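Putative iron-uptake ABC transport system,periplasmic iron-binding protein (Campylobacter jejuni, PDB 3E13) binds ferric iron in the periplasm and probably delivers it to an ABC transporter for uptake into the cell. Local coordinates at residues S2-I6 against N246-A250; E17-K21 against I265-S269; G71-V76 against A239-S243; S144-L148 against V309-D313; I151-D155 against D294-K300. All blocks are in the same frame, centred on the assembly; numbering follows the deposited sequence.

Interaction 1. Residues S2-I6 against N246-A250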
# COMPACT_ATOMS: atom_id res chain seq x y z
N SER A 2 22.31 -11.31 16.34
CA SER A 2 21.82 -12.71 16.58
C SER A 2 20.34 -13.00 16.29
O SER A 2 20.10 -13.94 15.56
CB SER A 2 22.20 -13.24 17.95
OG SER A 2 22.21 -14.67 17.90
N GLU A 3 19.38 -12.26 16.87
CA GLU A 3 17.96 -12.36 16.48
C GLU A 3 17.45 -10.95 16.05
O GLU A 3 17.99 -9.90 16.43
CB GLU A 3 17.10 -12.86 17.65
CG GLU A 3 16.90 -14.37 17.80
CD GLU A 3 15.72 -14.71 18.71
OE1 GLU A 3 15.50 -13.91 19.65
OE2 GLU A 3 14.99 -15.73 18.49
N LEU A 4 16.40 -10.96 15.23
CA LEU A 4 15.71 -9.72 14.81
C LEU A 4 14.23 -10.03 14.72
O LEU A 4 13.83 -10.95 14.06
CB LEU A 4 16.25 -9.21 13.46
CG LEU A 4 15.49 -7.96 12.98
CD1 LEU A 4 15.84 -6.72 13.80
CD2 LEU A 4 15.82 -7.75 11.51
N ASN A 5 13.41 -9.29 15.46
CA ASN A 5 11.99 -9.54 15.55
C ASN A 5 11.17 -8.55 14.70
O ASN A 5 11.19 -7.35 14.98
CB ASN A 5 11.59 -9.45 17.02
CG ASN A 5 12.28 -10.55 17.86
OD1 ASN A 5 12.26 -11.72 17.47
ND2 ASN A 5 12.87 -10.19 18.98
N ILE A 6 10.57 -9.04 13.62
CA ILE A 6 9.83 -8.21 12.68
C ILE A 6 8.33 -8.46 12.84
O ILE A 6 7.90 -9.60 12.77
CB ILE A 6 10.25 -8.55 11.25
CG1 ILE A 6 11.73 -8.25 11.08
CG2 ILE A 6 9.34 -7.83 10.24
CD1 ILE A 6 12.29 -8.42 9.67
N ASN A 246 17.39 -5.15 19.75
CA ASN A 246 18.38 -5.57 18.75
C ASN A 246 18.51 -4.43 17.74
O ASN A 246 18.27 -4.63 16.57
CB ASN A 246 17.91 -6.85 18.07
CG ASN A 246 17.64 -7.99 19.08
OD1 ASN A 246 18.55 -8.37 19.83
ND2 ASN A 246 16.44 -8.53 19.07
N GLN A 247 18.87 -3.23 18.20
CA GLN A 247 18.83 -2.03 17.39
C GLN A 247 19.82 -2.04 16.24
O GLN A 247 19.51 -1.52 15.16
CB GLN A 247 18.97 -0.77 18.23
CG GLN A 247 17.81 -0.66 19.22
CD GLN A 247 17.64 0.70 19.79
OE1 GLN A 247 18.45 1.60 19.54
NE2 GLN A 247 16.61 0.86 20.60
N ASP A 248 20.99 -2.64 16.45
CA ASP A 248 21.98 -2.73 15.36
C ASP A 248 21.43 -3.59 14.19
O ASP A 248 21.52 -3.24 13.01
CB ASP A 248 23.30 -3.29 15.88
CG ASP A 248 24.38 -3.31 14.81
OD1 ASP A 248 24.80 -4.40 14.42
OD2 ASP A 248 24.80 -2.26 14.28
N ALA A 249 20.85 -4.73 14.53
CA ALA A 249 20.26 -5.61 13.54
C ALA A 249 19.09 -4.90 12.84
O ALA A 249 18.89 -5.04 11.66
CB ALA A 249 19.79 -6.88 14.21
N ALA A 250 18.31 -4.12 13.58
CA ALA A 250 17.17 -3.45 13.03
C ALA A 250 17.61 -2.44 11.96
O ALA A 250 17.05 -2.42 10.87
CB ALA A 250 16.38 -2.77 14.13
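Leu-4 of the first strand lays CD1 against the opening turn of helix 247-257. Its CG stands anti to the backbone N (chi1 177°), which carries CD1 over the helix backbone, 3.6 Å from Ala-250 N. From there the same methyl meets two alanine methyls at equal range: CD1 of Leu-4 is 4.0 Å from CB of Ala-249 and also 4.0 Å from CB of Ala-250. Helix 247-257 here covers strand 3-8, which runs parallel to strands 29-34 and 55-58 in the sheet; Phe-253 of the helix also touches Leu-4.

At the solvent side of this apolar patch two asparagine amides meet at a slant, their planes 60° apart, with ND2 of Asn-5 lying 3.9 Å from ND2 of Asn-246. Neither bonds the other. Asn-246 ND2 is held by Asp-54, while the amide of Asn-5 is engaged by Asn-31 and the Pro-52 carbonyl. The carbonyl O of Glu-3 faces the Asn-246 amide, 3.3 Å from its CG, but the angle to ND2 is too poor for a hydrogen bond. Although Asn-246 immediately precedes the helix, its side chain does not cap it.

No hydrogen bond therefore joins strand and helix directly. Their adhesion is apolar, made by one leucine branch against two alanines, whereas the polar groups beside it are linked through Asp-54, which binds Asn-246 ND2 and the backbone N of Asn-5.

Interaction 2. Residues E17-K21 against I265-S269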
# COMPACT_ATOMS: atom_id res chain seq x y z
N GLU A 17 11.84 -14.54 0.57
CA GLU A 17 13.12 -14.59 -0.12
C GLU A 17 14.05 -13.50 0.43
O GLU A 17 15.28 -13.72 0.64
CB GLU A 17 12.98 -14.43 -1.65
CG GLU A 17 14.34 -14.19 -2.35
CD GLU A 17 14.36 -14.07 -3.89
OE1 GLU A 17 13.36 -13.68 -4.51
OE2 GLU A 17 15.44 -14.34 -4.48
N ILE A 18 13.50 -12.29 0.60
CA ILE A 18 14.30 -11.16 1.07
C ILE A 18 14.85 -11.44 2.45
O ILE A 18 16.01 -11.17 2.73
CB ILE A 18 13.43 -9.83 1.03
CG1 ILE A 18 13.11 -9.51 -0.44
CG2 ILE A 18 14.07 -8.74 1.84
CD1 ILE A 18 12.16 -8.38 -0.63
N ILE A 19 14.04 -12.03 3.31
CA ILE A 19 14.43 -12.28 4.66
C ILE A 19 15.53 -13.34 4.68
O ILE A 19 16.51 -13.20 5.40
CB ILE A 19 13.20 -12.64 5.52
CG1 ILE A 19 12.37 -11.35 5.81
CG2 ILE A 19 13.64 -13.35 6.79
CD1 ILE A 19 10.95 -11.63 6.22
N LYS A 20 15.40 -14.37 3.86
CA LYS A 20 16.42 -15.42 3.75
C LYS A 20 17.72 -14.85 3.31
O LYS A 20 18.79 -15.15 3.89
CB LYS A 20 15.97 -16.48 2.74
CG LYS A 20 15.04 -17.51 3.28
CD LYS A 20 15.07 -18.76 2.37
CE LYS A 20 13.67 -19.21 1.96
NZ LYS A 20 13.72 -20.57 1.37
N LYS A 21 17.66 -13.93 2.36
CA LYS A 21 18.88 -13.27 1.93
C LYS A 21 19.53 -12.46 3.04
O LYS A 21 20.75 -12.46 3.14
CB LYS A 21 18.63 -12.43 0.71
CG LYS A 21 18.39 -13.28 -0.51
CD LYS A 21 18.00 -12.45 -1.67
CE LYS A 21 19.12 -12.25 -2.58
NZ LYS A 21 19.66 -13.55 -3.20
N ILE A 265 14.47 -7.00 -6.37
CA ILE A 265 13.50 -8.06 -6.11
C ILE A 265 12.11 -7.49 -5.90
O ILE A 265 11.11 -8.04 -6.34
CB ILE A 265 13.94 -8.88 -4.90
CG1 ILE A 265 15.21 -9.69 -5.25
CG2 ILE A 265 12.77 -9.75 -4.35
CD1 ILE A 265 15.74 -10.42 -4.07
N LEU A 266 12.03 -6.37 -5.21
CA LEU A 266 10.72 -5.77 -4.93
C LEU A 266 9.99 -5.40 -6.22
O LEU A 266 8.77 -5.53 -6.27
CB LEU A 266 10.88 -4.59 -4.01
CG LEU A 266 11.20 -4.95 -2.53
CD1 LEU A 266 11.81 -3.79 -1.79
CD2 LEU A 266 9.99 -5.47 -1.83
N THR A 267 10.71 -4.96 -7.26
CA THR A 267 10.03 -4.71 -8.53
C THR A 267 9.92 -5.96 -9.42
O THR A 267 8.90 -6.18 -10.08
CB THR A 267 10.65 -3.48 -9.24
OG1 THR A 267 9.84 -3.10 -10.35
CG2 THR A 267 12.03 -3.75 -9.83
N ASP A 268 10.94 -6.81 -9.41
CA ASP A 268 10.95 -7.99 -10.26
C ASP A 268 10.02 -9.12 -9.80
O ASP A 268 9.45 -9.84 -10.65
CB ASP A 268 12.35 -8.54 -10.43
CG ASP A 268 13.18 -7.74 -11.41
OD1 ASP A 268 12.82 -6.61 -11.90
OD2 ASP A 268 14.31 -8.18 -11.69
N SER A 269 9.95 -9.30 -8.49
CA SER A 269 9.21 -10.39 -7.89
C SER A 269 7.89 -9.96 -7.23
O SER A 269 7.00 -10.78 -7.12
CB SER A 269 10.08 -11.15 -6.88
OG SER A 269 11.16 -11.79 -7.60
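Ile-265 lays its two branches across three side chains of helix 14-26. Its CG2 packs 3.9 Å from CG1 of Ile-18, the two isoleucines running antiparallel alongside each other. CD1, on the other branch, meets both an acid and a base, 3.9 Å from CD of Glu-17 and 3.9 Å from CD of Lys-21. Having CG1 anti to the carbonyl carbon (chi1 -69°) places CD1 of Ile-265 against that pair, while CG2 meets chiefly Ile-18.

Glu-17 is extended, so that its carboxylate rather than its methylenes meets the isoleucine methyl. Lys-21 instead contributes the aliphatic part of its chain, which kinks near its end; its NZ makes a salt bridge with Glu-261, one turn before Ile-265 on the same helix. The lysine thus serves both as an apolar surface and as an ionic tie between the helices. Deeper in, the Ile-18 side chain crosses that of Leu-266 at about a right angle, its CD1 3.8 Å from Leu-266 CD2. No hydrogen bond links the two segments themselves: this is helix-to-helix packing between 14-26 and 260-268.

Helix 247-257 lines the same junction, offering Met-257 to Ile-18 and Phe-256 to Lys-21. On another side of helix 14-26, Ile-19 packs on strand 29-34. Leu-266 touches Arg-10 in the loop after the first strand, and its side chain is about 7 Å from that of the iron ligand Tyr-12.

Interaction 3. Residues G71-V76 against A239-S243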
# COMPACT_ATOMS: atom_id res chain seq x y z
N GLY A 71 3.43 6.66 19.87
CA GLY A 71 4.66 6.66 20.64
C GLY A 71 5.44 5.35 20.56
O GLY A 71 6.23 5.01 21.46
N LEU A 72 5.25 4.59 19.48
CA LEU A 72 5.72 3.22 19.41
C LEU A 72 7.05 3.08 18.66
O LEU A 72 7.56 2.00 18.63
CB LEU A 72 4.67 2.36 18.69
CG LEU A 72 3.30 2.30 19.36
CD1 LEU A 72 2.34 1.56 18.51
CD2 LEU A 72 3.38 1.70 20.72
N LEU A 73 7.53 4.15 18.00
CA LEU A 73 8.68 4.00 17.11
C LEU A 73 9.87 4.82 17.63
O LEU A 73 9.74 5.63 18.53
CB LEU A 73 8.32 4.45 15.70
CG LEU A 73 7.04 3.87 15.05
CD1 LEU A 73 6.79 4.43 13.68
CD2 LEU A 73 7.09 2.40 14.98
N SER A 74 11.05 4.56 17.05
CA SER A 74 12.26 5.20 17.51
C SER A 74 13.01 5.72 16.28
O SER A 74 13.02 5.05 15.26
CB SER A 74 13.11 4.14 18.16
OG SER A 74 13.81 4.67 19.23
N PRO A 75 13.63 6.89 16.39
CA PRO A 75 14.31 7.45 15.21
C PRO A 75 15.58 6.72 14.87
O PRO A 75 16.32 6.26 15.74
CB PRO A 75 14.59 8.89 15.62
CG PRO A 75 14.63 8.88 17.12
CD PRO A 75 13.73 7.78 17.56
N VAL A 76 15.85 6.66 13.55
CA VAL A 76 17.05 6.08 12.98
C VAL A 76 17.69 7.10 12.10
O VAL A 76 17.06 7.61 11.20
CB VAL A 76 16.75 4.77 12.21
CG1 VAL A 76 17.95 4.21 11.46
CG2 VAL A 76 16.20 3.71 13.16
N ALA A 239 9.99 0.86 10.03
CA ALA A 239 10.37 1.61 11.22
C ALA A 239 11.00 0.67 12.27
O ALA A 239 10.64 -0.52 12.33
CB ALA A 239 9.14 2.22 11.88
N MET A 240 11.92 1.22 13.06
CA MET A 240 12.39 0.60 14.29
C MET A 240 11.44 0.92 15.42
O MET A 240 11.04 2.04 15.57
CB MET A 240 13.79 1.10 14.61
CG MET A 240 14.45 0.27 15.76
SD MET A 240 16.12 0.76 16.11
CE MET A 240 15.89 2.20 16.78
N THR A 241 11.10 -0.07 16.21
CA THR A 241 10.25 0.15 17.37
C THR A 241 11.03 0.69 18.56
O THR A 241 12.22 0.38 18.73
CB THR A 241 9.54 -1.12 17.77
OG1 THR A 241 10.48 -2.18 17.94
CG2 THR A 241 8.61 -1.58 16.69
N LYS A 242 10.35 1.49 19.38
CA LYS A 242 10.94 2.02 20.60
C LYS A 242 11.34 0.85 21.54
O LYS A 242 12.27 0.98 22.34
CB LYS A 242 9.91 2.93 21.29
CG LYS A 242 10.37 3.61 22.53
CD LYS A 242 9.35 4.67 22.95
CE LYS A 242 9.30 5.90 22.07
NZ LYS A 242 8.12 6.75 22.59
N SER A 243 10.69 -0.30 21.38
CA SER A 243 10.93 -1.48 22.20
C SER A 243 12.15 -2.28 21.78
O SER A 243 12.60 -3.17 22.49
CB SER A 243 9.73 -2.43 22.13
OG SER A 243 9.49 -2.92 20.81
O HOH W 1 7.57 0.11 20.80
O HOH W 2 12.38 4.04 12.80
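Lys-242 grips the segment 71-76 at two successive carbonyls. Its backbone N donates to Leu-72 O at 2.9 Å, nearly straight at 174°, and its NZ donates to Gly-71 O at 2.8 Å; both donors stand above the carbonyl planes they meet. The lysine's CG is anti to its own N (chi1 -177°) and the chain bends at chi3, which brings the ammonium back over the glycine. A third bond, from Ser-74 N to Met-240 O at 2.9 Å, is more bent. Between these polar ties Leu-73 and Thr-241 form an antiparallel non-hydrogen-bonded pair with diverging side chains.

Met-240 and Ser-74 lie on one face, where the methionine chain bends at chi3 and sets CE 3.7 Å from CB of Ser-74. Val-76 crosses the methionine at about a right angle, its CG2 being 3.8 Å from CB of Met-240. On the other face both methyls of Leu-73 straddle CB of Ala-239, each at 3.7 Å.

Water extends the pairing at both ends: one joins Ser-74 O to Met-240 N, and another donates to Leu-72 O beside the Lys-242 bond and accepts weakly from Ser-243 N. Gly-71, with positive phi, closes helix 61-69 in a Schellman motif, after which the chain enters this pairing.

The short, weakly bonded strand 73-74 thus lies at the end of strand 233-241, which also pairs with strand 55-58. Helix 247-257 packs on the Met-240 and Val-76 face, while Leu-73 rests on helix 61-69 and Thr-241 on helix 37-47.

Interaction 4. Residues S144-L148 against V309-D313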
# COMPACT_ATOMS: atom_id res chain seq x y z
N SER A 144 -7.81 1.52 1.79
CA SER A 144 -9.05 2.25 1.67
C SER A 144 -9.04 3.48 2.54
O SER A 144 -9.47 4.55 2.12
CB SER A 144 -10.27 1.39 2.09
OG SER A 144 -10.40 0.23 1.31
N LYS A 145 -8.55 3.31 3.77
CA LYS A 145 -8.44 4.42 4.74
C LYS A 145 -7.52 5.50 4.19
O LYS A 145 -7.85 6.67 4.24
CB LYS A 145 -7.94 3.92 6.05
CG LYS A 145 -8.97 3.08 6.73
CD LYS A 145 -8.59 2.68 8.10
CE LYS A 145 -7.47 1.72 8.13
NZ LYS A 145 -7.24 1.15 9.57
N THR A 146 -6.38 5.11 3.64
CA THR A 146 -5.43 6.08 3.14
C THR A 146 -5.88 6.75 1.86
O THR A 146 -5.67 7.94 1.71
CB THR A 146 -4.05 5.45 3.02
OG1 THR A 146 -3.60 5.13 4.36
CG2 THR A 146 -3.03 6.44 2.41
N LEU A 147 -6.57 6.04 0.99
CA LEU A 147 -7.15 6.68 -0.16
C LEU A 147 -8.14 7.77 0.26
O LEU A 147 -8.12 8.87 -0.27
CB LEU A 147 -7.78 5.66 -1.11
CG LEU A 147 -8.55 6.15 -2.34
CD1 LEU A 147 -7.59 6.93 -3.28
CD2 LEU A 147 -9.15 4.97 -3.08
N LEU A 148 -9.04 7.47 1.21
CA LEU A 148 -10.00 8.46 1.64
C LEU A 148 -9.31 9.65 2.31
O LEU A 148 -9.68 10.80 2.10
CB LEU A 148 -11.02 7.86 2.59
CG LEU A 148 -12.10 8.85 3.03
CD1 LEU A 148 -12.89 9.37 1.89
CD2 LEU A 148 -13.04 8.14 4.01
N VAL A 309 -11.36 7.48 8.98
CA VAL A 309 -12.02 6.40 9.71
C VAL A 309 -13.46 6.80 10.09
O VAL A 309 -14.41 6.07 9.86
CB VAL A 309 -11.18 5.98 10.96
CG1 VAL A 309 -12.00 5.06 11.90
CG2 VAL A 309 -9.90 5.34 10.52
N LYS A 310 -13.59 7.99 10.65
CA LYS A 310 -14.89 8.48 11.11
C LYS A 310 -15.86 8.66 9.96
O LYS A 310 -17.03 8.34 10.08
CB LYS A 310 -14.71 9.77 11.90
CG LYS A 310 -14.24 9.50 13.30
CD LYS A 310 -13.74 10.75 13.93
CE LYS A 310 -13.45 10.54 15.41
NZ LYS A 310 -12.82 11.72 16.04
N ILE A 311 -15.38 9.16 8.83
CA ILE A 311 -16.24 9.29 7.68
C ILE A 311 -16.73 7.97 7.15
O ILE A 311 -17.93 7.83 6.87
CB ILE A 311 -15.55 10.12 6.59
CG1 ILE A 311 -15.41 11.55 7.06
CG2 ILE A 311 -16.30 10.03 5.21
CD1 ILE A 311 -14.69 12.47 6.01
N TYR A 312 -15.85 6.97 7.00
CA TYR A 312 -16.32 5.71 6.52
C TYR A 312 -17.36 5.13 7.51
O TYR A 312 -18.35 4.55 7.07
CB TYR A 312 -15.16 4.74 6.40
CG TYR A 312 -14.39 4.77 5.10
CD1 TYR A 312 -12.99 4.69 5.10
CD2 TYR A 312 -15.02 4.74 3.87
CE1 TYR A 312 -12.26 4.65 3.90
CE2 TYR A 312 -14.27 4.71 2.66
CZ TYR A 312 -12.92 4.66 2.69
OH TYR A 312 -12.22 4.57 1.50
N ASP A 313 -17.10 5.26 8.81
CA ASP A 313 -17.97 4.71 9.86
C ASP A 313 -19.35 5.40 9.74
O ASP A 313 -20.39 4.73 9.82
CB ASP A 313 -17.40 4.94 11.29
CG ASP A 313 -16.25 4.00 11.70
OD1 ASP A 313 -15.83 3.06 10.96
OD2 ASP A 313 -15.67 4.16 12.82
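Ser-144 O accepts two hydrogen bonds, one from each helix. Tyr-312 OH donates to it at 2.8 Å across the contact, and Leu-148 N donates at 3.1 Å within helix 142-155. The donors arrive from opposite faces of the carbonyl plane, so the phenol adds to the helical bond without replacing it. This fixes the outer end of the tyrosine ring, and the buried hydroxyl has a backbone acceptor.

The ring is also held over its face. The leucine and tyrosine side chains run antiparallel, and CD2 of Leu-148 sits 3.5 Å from the ring centroid, only 8° off the normal, in a CH-pi contact. With CG anti to the backbone N (chi1 -177°), the leucine branches reach the ring, CD2 being the one set over it. CD2 of Leu-148 also touches CG2 of Ile-311 at 4.0 Å. At the ring edge, near its plane, lie Ser-144 O and CA of Lys-145. Farther out, Lys-145 and Val-309 run side by side in the same direction, CD of the lysine 3.8 Å from CG2 of the valine.

The helix segments cross at 105°, with a closest axial approach of 10.1 Å. Trp-163 of helix 157-170 packs on both Leu-148 and Tyr-312, and Phe-317 meets the tyrosine edge-to-face. Helix 142-155 begins beside the iron: Tyr-143, directly before this segment, is a ligand, and helix 305-315 near the C-terminus packs across its flank.

Interaction 5. Residues I151-D155 against D294-K300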
# COMPACT_ATOMS: atom_id res chain seq x y z
N ILE A 151 -8.22 12.01 -0.27
CA ILE A 151 -9.34 12.82 -0.77
C ILE A 151 -9.67 13.97 0.19
O ILE A 151 -9.95 15.10 -0.22
CB ILE A 151 -10.52 11.91 -1.06
CG1 ILE A 151 -10.17 10.98 -2.23
CG2 ILE A 151 -11.75 12.70 -1.42
CD1 ILE A 151 -11.19 9.81 -2.43
N ILE A 152 -9.67 13.69 1.51
CA ILE A 152 -9.81 14.75 2.50
C ILE A 152 -8.72 15.79 2.28
O ILE A 152 -8.97 16.99 2.24
CB ILE A 152 -9.77 14.24 3.95
CG1 ILE A 152 -10.92 13.28 4.24
CG2 ILE A 152 -9.81 15.43 4.89
CD1 ILE A 152 -10.75 12.48 5.54
N ALA A 153 -7.49 15.33 2.17
CA ALA A 153 -6.38 16.25 2.07
C ALA A 153 -6.46 17.12 0.80
O ALA A 153 -6.12 18.33 0.84
CB ALA A 153 -5.06 15.50 2.12
N ASN A 154 -6.94 16.55 -0.30
CA ASN A 154 -6.95 17.24 -1.57
C ASN A 154 -8.25 18.07 -1.77
O ASN A 154 -8.17 19.24 -2.22
CB ASN A 154 -6.80 16.27 -2.73
CG ASN A 154 -5.38 15.94 -3.01
OD1 ASN A 154 -4.54 16.86 -3.20
ND2 ASN A 154 -5.05 14.64 -3.02
N ASP A 155 -9.39 17.52 -1.39
CA ASP A 155 -10.70 18.06 -1.77
C ASP A 155 -11.56 18.44 -0.59
O ASP A 155 -12.65 18.96 -0.82
CB ASP A 155 -11.46 17.08 -2.66
CG ASP A 155 -10.74 16.79 -3.98
OD1 ASP A 155 -9.95 17.61 -4.48
OD2 ASP A 155 -10.88 15.72 -4.57
N ASP A 294 0.20 12.03 -7.94
CA ASP A 294 -0.13 13.08 -7.04
C ASP A 294 1.17 13.52 -6.33
O ASP A 294 1.98 12.67 -5.86
CB ASP A 294 -1.14 12.56 -6.01
CG ASP A 294 -1.79 13.64 -5.19
OD1 ASP A 294 -2.93 13.36 -4.66
OD2 ASP A 294 -1.27 14.77 -5.02
N GLN A 295 1.36 14.83 -6.30
CA GLN A 295 2.55 15.42 -5.66
C GLN A 295 2.45 15.62 -4.16
O GLN A 295 3.44 16.01 -3.52
CB GLN A 295 2.96 16.71 -6.37
CG GLN A 295 3.30 16.50 -7.84
CD GLN A 295 4.43 15.58 -8.06
OE1 GLN A 295 4.24 14.49 -8.63
NE2 GLN A 295 5.60 15.93 -7.57
N ILE A 296 1.29 15.36 -3.58
CA ILE A 296 1.12 15.61 -2.16
C ILE A 296 2.10 14.74 -1.36
O ILE A 296 2.30 13.56 -1.69
CB ILE A 296 -0.34 15.35 -1.76
CG1 ILE A 296 -0.58 15.87 -0.33
CG2 ILE A 296 -0.67 13.88 -1.82
CD1 ILE A 296 -2.07 15.84 0.02
N PRO A 297 2.71 15.27 -0.30
CA PRO A 297 3.53 14.42 0.53
C PRO A 297 2.68 13.37 1.20
O PRO A 297 1.60 13.69 1.69
CB PRO A 297 4.11 15.40 1.55
CG PRO A 297 4.08 16.66 0.86
CD PRO A 297 2.77 16.68 0.13
N VAL A 298 3.18 12.16 1.26
CA VAL A 298 2.41 11.07 1.88
C VAL A 298 2.20 11.34 3.35
O VAL A 298 1.16 10.94 3.91
CB VAL A 298 3.04 9.67 1.62
CG1 VAL A 298 2.91 9.30 0.16
CG2 VAL A 298 4.45 9.57 2.05
N SER A 299 3.15 12.03 4.00
CA SER A 299 2.93 12.44 5.39
C SER A 299 1.68 13.33 5.59
O SER A 299 0.97 13.19 6.60
CB SER A 299 4.18 13.14 5.95
OG SER A 299 4.41 14.37 5.29
N LYS A 300 1.43 14.23 4.66
CA LYS A 300 0.25 15.11 4.70
C LYS A 300 -1.06 14.32 4.52
O LYS A 300 -2.05 14.59 5.21
CB LYS A 300 0.35 16.18 3.62
CG LYS A 300 -0.84 17.15 3.67
CD LYS A 300 -0.76 18.30 2.69
CE LYS A 300 -1.97 19.24 2.81
NZ LYS A 300 -3.35 18.70 2.35
O HOH W 3 -2.19 17.11 -4.57
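An Asx turn at Asp-294 forms the polar half of this surface contact, which fastens the last turn of helix 142-155 to the loop leading into helix 298-302. Asp-294 OD2 accepts from Ile-296 N at 3.0 Å, closing the turn, with the donor above the carboxylate plane. The other oxygen looks across the contact: Asn-154 ND2 donates at 3.0 Å to the syn lone pair of Asp-294 OD1, in a bond bent to 140°. Amide and carboxylate planes are 28° apart. A water donates to both Asn-154 OD1 and Asp-294 OD2, so the amide and the carboxylate are joined twice, directly and through water. Arg-229 also lies nearby, in a long, weak ion pair with Asp-294 and a salt bridge with Asp-155.

Beside this polar link Ala-153 turns its methyl to both Ile-296 and Lys-300. The isoleucine holds CG1 anti to the backbone N (chi1 -169°), extending CD1 to 3.7 Å from CB of Ala-153. Lys-300 stretches in from the helix and bends only at chi4, where NZ comes 3.6 Å from the same CB and 3.2 Å from Ala-153 O.

In the fold
The five contacts fall into two groups. Interactions 1 and 3 reach the same sheet and touch, Ala-250 CB lying 4.0 Å from Met-240 CG; interaction 2 is a helix-helix contact nearby that follows 1 along the chain at both of its segments, their centres 19 Å apart. Interactions 4 and 5 share helix 142-155 and meet where Ile-311 CD1 is 4.0 Å from Ile-152 CD1. Interactions 2 and 4 lie on opposite sides of the chain's centre, 31 Å apart between centres, yet the side chains of Leu-266 and Ser-144 are each about 11 Å from the ferric ion, consistent with iron bound between two lobes, as in periplasmic binding proteins.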